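PDB 4RXV: uncharacterized protein from Legionella pneumophila subsp. pneumophila str. Philadelphia 1, which is of unknown function but carries an N-terminal domain of the RavJ peptidase family, related to papain-like cysteine peptidases, and may act as a peptidase-like effector. Local coordinates for residues Q17-V22 against W173-G178. Residues are numbered along the deposited sequence; the frame is centred on the assembly and turned at random.
Sequences QYQKFV and WAVGMG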
ATOM      1  N   GLN A  17      -8.743   3.899  -5.723  1.00  7.78           N
ATOM      2  CA  GLN A  17      -8.504   5.323  -6.028  1.00  8.46           C
ATOM      3  C   GLN A  17      -7.445   5.912  -5.084  1.00  7.70           C
ATOM      4  O   GLN A  17      -7.637   6.974  -4.468  1.00  8.68           O
ATOM      5  CB  GLN A  17      -9.804   6.123  -5.996  1.00  9.80           C
ATOM      6  CG  GLN A  17     -10.790   5.643  -7.068  1.00 13.32           C
ATOM      7  CD  GLN A  17     -10.267   5.865  -8.487  1.00 17.41           C
ATOM      8  OE1 GLN A  17     -10.013   7.004  -8.864  1.00 18.81           O
ATOM      9  NE2 GLN A  17     -10.194   4.810  -9.293  1.00 24.97           N
ATOM     10  N   TYR A  18      -6.300   5.252  -5.013  1.00  7.67           N
ATOM     11  CA  TYR A  18      -5.232   5.668  -4.098  1.00  7.50           C
ATOM     12  C   TYR A  18      -4.716   7.077  -4.408  1.00  7.60           C
ATOM     13  O   TYR A  18      -4.226   7.760  -3.511  1.00  8.54           O
ATOM     14  CB  TYR A  18      -4.104   4.659  -4.157  1.00  7.59           C
ATOM     15  CG  TYR A  18      -4.417   3.334  -3.484  1.00  7.20           C
ATOM     16  CD1 TYR A  18      -4.863   3.287  -2.180  1.00  7.78           C
ATOM     17  CD2 TYR A  18      -4.209   2.123  -4.138  1.00  7.47           C
ATOM     18  CE1 TYR A  18      -5.096   2.082  -1.530  1.00  7.45           C
ATOM     19  CE2 TYR A  18      -4.453   0.916  -3.508  1.00  7.39           C
ATOM     20  CZ  TYR A  18      -4.891   0.893  -2.191  1.00  6.67           C
ATOM     21  OH  TYR A  18      -5.064  -0.331  -1.590  1.00  7.75           O
ATOM     22  N   GLN A  19      -4.827   7.503  -5.668  1.00  7.66           N
ATOM     23  CA  GLN A  19      -4.392   8.832  -6.037  1.00  8.37           C
ATOM     24  C   GLN A  19      -5.197   9.944  -5.375  1.00  9.39           C
ATOM     25  O   GLN A  19      -4.769  11.096  -5.374  1.00 10.20           O
ATOM     26  CB  GLN A  19      -4.389   9.013  -7.552  1.00 10.36           C
ATOM     27  CG  GLN A  19      -5.721   9.229  -8.237  1.00 11.76           C
ATOM     28  CD  GLN A  19      -6.564   8.003  -8.413  1.00 16.55           C
ATOM     29  OE1 GLN A  19      -6.265   6.909  -7.928  1.00 14.88           O
ATOM     30  NE2 GLN A  19      -7.667   8.187  -9.117  1.00 24.30           N
ATOM     31  N   LYS A  20      -6.346   9.612  -4.829  1.00  8.77           N
ATOM     32  CA  LYS A  20      -7.222  10.587  -4.191  1.00  9.78           C
ATOM     33  C   LYS A  20      -6.981  10.742  -2.707  1.00 10.58           C
ATOM     34  O   LYS A  20      -7.534  11.642  -2.086  1.00 11.52           O
ATOM     35  CB  LYS A  20      -8.703  10.245  -4.468  1.00 11.53           C
ATOM     36  CG  LYS A  20      -9.053  10.080  -5.927  1.00 14.66           C
ATOM     37  CD  LYS A  20      -8.859  11.288  -6.767  1.00 19.95           C
ATOM     38  CE  LYS A  20      -9.235  10.980  -8.210  1.00 26.29           C
ATOM     39  NZ  LYS A  20      -9.062  11.981  -9.243  1.00 30.49           N
ATOM     40  N   PHE A  21      -6.130   9.902  -2.119  1.00 10.08           N
ATOM     41  CA  PHE A  21      -5.839  10.046  -0.697  1.00  9.82           C
ATOM     42  C   PHE A  21      -5.159  11.378  -0.413  1.00  9.75           C
ATOM     43  O   PHE A  21      -4.431  11.921  -1.250  1.00 10.88           O
ATOM     44  CB  PHE A  21      -4.850   8.969  -0.240  1.00  9.42           C
ATOM     45  CG  PHE A  21      -5.483   7.742   0.358  1.00  9.06           C
ATOM     46  CD1 PHE A  21      -6.222   6.858  -0.404  1.00  9.48           C
ATOM     47  CD2 PHE A  21      -5.307   7.463   1.716  1.00  9.55           C
ATOM     48  CE1 PHE A  21      -6.734   5.725   0.171  1.00 10.60           C
ATOM     49  CE2 PHE A  21      -5.834   6.327   2.277  1.00 10.11           C
ATOM     50  CZ  PHE A  21      -6.532   5.463   1.514  1.00 10.30           C
ATOM     51  N   VAL A  22      -5.345  11.869   0.800  1.00  9.56           N
ATOM     52  CA  VAL A  22      -4.437  12.845   1.368  1.00  9.82           C
ATOM     53  C   VAL A  22      -3.169  12.097   1.776  1.00  9.86           C
ATOM     54  O   VAL A  22      -3.217  11.144   2.546  1.00  9.91           O
ATOM     55  CB  VAL A  22      -5.064  13.546   2.585  1.00 10.91           C
ATOM     56  CG1 VAL A  22      -4.023  14.402   3.303  1.00 12.01           C
ATOM     57  CG2 VAL A  22      -6.257  14.379   2.172  1.00 12.37           C
ATOM     58  N   TRP A 173       1.251   4.345  -1.841  1.00  6.54           N
ATOM     59  CA  TRP A 173       1.841   5.664  -1.626  1.00  7.14           C
ATOM     60  C   TRP A 173       2.403   6.251  -2.909  1.00  7.14           C
ATOM     61  O   TRP A 173       2.226   7.446  -3.161  1.00  7.78           O
ATOM     62  CB  TRP A 173       2.884   5.604  -0.520  1.00  7.32           C
ATOM     63  CG  TRP A 173       3.475   6.912  -0.100  1.00  7.70           C
ATOM     64  CD1 TRP A 173       2.947   7.822   0.782  1.00  8.15           C
ATOM     65  CD2 TRP A 173       4.750   7.424  -0.477  1.00  8.12           C
ATOM     66  NE1 TRP A 173       3.835   8.851   0.978  1.00  8.51           N
ATOM     67  CE2 TRP A 173       4.947   8.633   0.214  1.00  8.49           C
ATOM     68  CE3 TRP A 173       5.759   6.960  -1.310  1.00  8.88           C
ATOM     69  CZ2 TRP A 173       6.124   9.405   0.083  1.00  9.30           C
ATOM     70  CZ3 TRP A 173       6.930   7.724  -1.452  1.00  9.08           C
ATOM     71  CH2 TRP A 173       7.096   8.928  -0.749  1.00  9.12           C
ATOM     72  N   ALA A 174       3.042   5.422  -3.742  1.00  7.34           N
ATOM     73  CA  ALA A 174       3.546   5.924  -5.018  1.00  7.75           C
ATOM     74  C   ALA A 174       2.402   6.511  -5.849  1.00  7.13           C
ATOM     75  O   ALA A 174       2.604   7.487  -6.569  1.00  8.00           O
ATOM     76  CB  ALA A 174       4.233   4.825  -5.798  1.00  8.19           C
ATOM     77  N   VAL A 175       1.215   5.895  -5.796  1.00  7.72           N
ATOM     78  CA  VAL A 175       0.049   6.371  -6.543  1.00  7.54           C
ATOM     79  C   VAL A 175      -0.499   7.665  -5.917  1.00  7.36           C
ATOM     80  O   VAL A 175      -0.847   8.612  -6.624  1.00  8.43           O
ATOM     81  CB  VAL A 175      -1.014   5.272  -6.625  1.00  7.84           C
ATOM     82  CG1 VAL A 175      -2.244   5.752  -7.419  1.00  8.12           C
ATOM     83  CG2 VAL A 175      -0.424   4.047  -7.310  1.00  9.19           C
ATOM     84  N   GLY A 176      -0.530   7.726  -4.590  1.00  7.79           N
ATOM     85  CA  GLY A 176      -0.831   8.970  -3.893  1.00  8.42           C
ATOM     86  C   GLY A 176       0.103  10.104  -4.274  1.00  8.12           C
ATOM     87  O   GLY A 176      -0.299  11.271  -4.370  1.00  9.93           O
ATOM     88  N   MET A 177       1.351   9.760  -4.551  1.00  8.42           N
ATOM     89  CA  MET A 177       2.424  10.670  -4.947  1.00  8.35           C
ATOM     90  C   MET A 177       2.462  10.889  -6.467  1.00  8.69           C
ATOM     91  O   MET A 177       3.423  11.475  -6.970  1.00 10.69           O
ATOM     92  CB  MET A 177       3.770  10.162  -4.445  1.00  8.48           C
ATOM     93  CG  MET A 177       3.878  10.153  -2.913  1.00  8.57           C
ATOM     94  SD  MET A 177       3.891  11.811  -2.184  1.00  9.43           S
ATOM     95  CE  MET A 177       5.558  12.328  -2.576  1.00 10.13           C
ATOM     96  N   GLY A 178       1.406  10.503  -7.173  1.00  8.29           N
ATOM     97  CA  GLY A 178       1.226  10.894  -8.553  1.00  9.07           C
ATOM     98  C   GLY A 178       1.690   9.901  -9.597  1.00  8.76           C
ATOM     99  O   GLY A 178       1.476  10.158 -10.776  1.00  9.84           O
TER
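Val175 drives its CG1 methyl against the start of the 3-10 turn 18-20. CG1 stands anti to its own backbone N (chi1 -179°), which carries this methyl to Tyr18 CB at 3.9 Å and to Gln19 N at 3.6 Å. Of the Tyr18 side chain, it is CB that meets the valine. Its ring leads away, and its hydroxyl is hydrogen-bonded to His108 and Ser109. Gln19 also touches with the base of its side chain: its CB lies 3.7 Å from Val175 O and 3.9 Å from Val175 CG1. Its chi1 of 77° sets CG between the backbone N and the carbonyl carbon, and the chain then bends at chi2. The amide turns back to Gln17, where Gln19 NE2 donates to Gln17 OE1 at 2.6 Å, from above the carbonyl plane. At Gly176 the backbones come close: Gln19 CA and Gly176 CA are 4.2 Å apart. A Schellman motif with Gly178 as C-prime ends the helix just beyond. No conventional hydrogen bond links the two segments. Within the RavJ peptidase-family domain, this buried contact thus holds the loop before strand 22-23 to helix 172-176 mainly by van der Waals packing, with one weak CH...O contact from Gln19 CA to Val175 O.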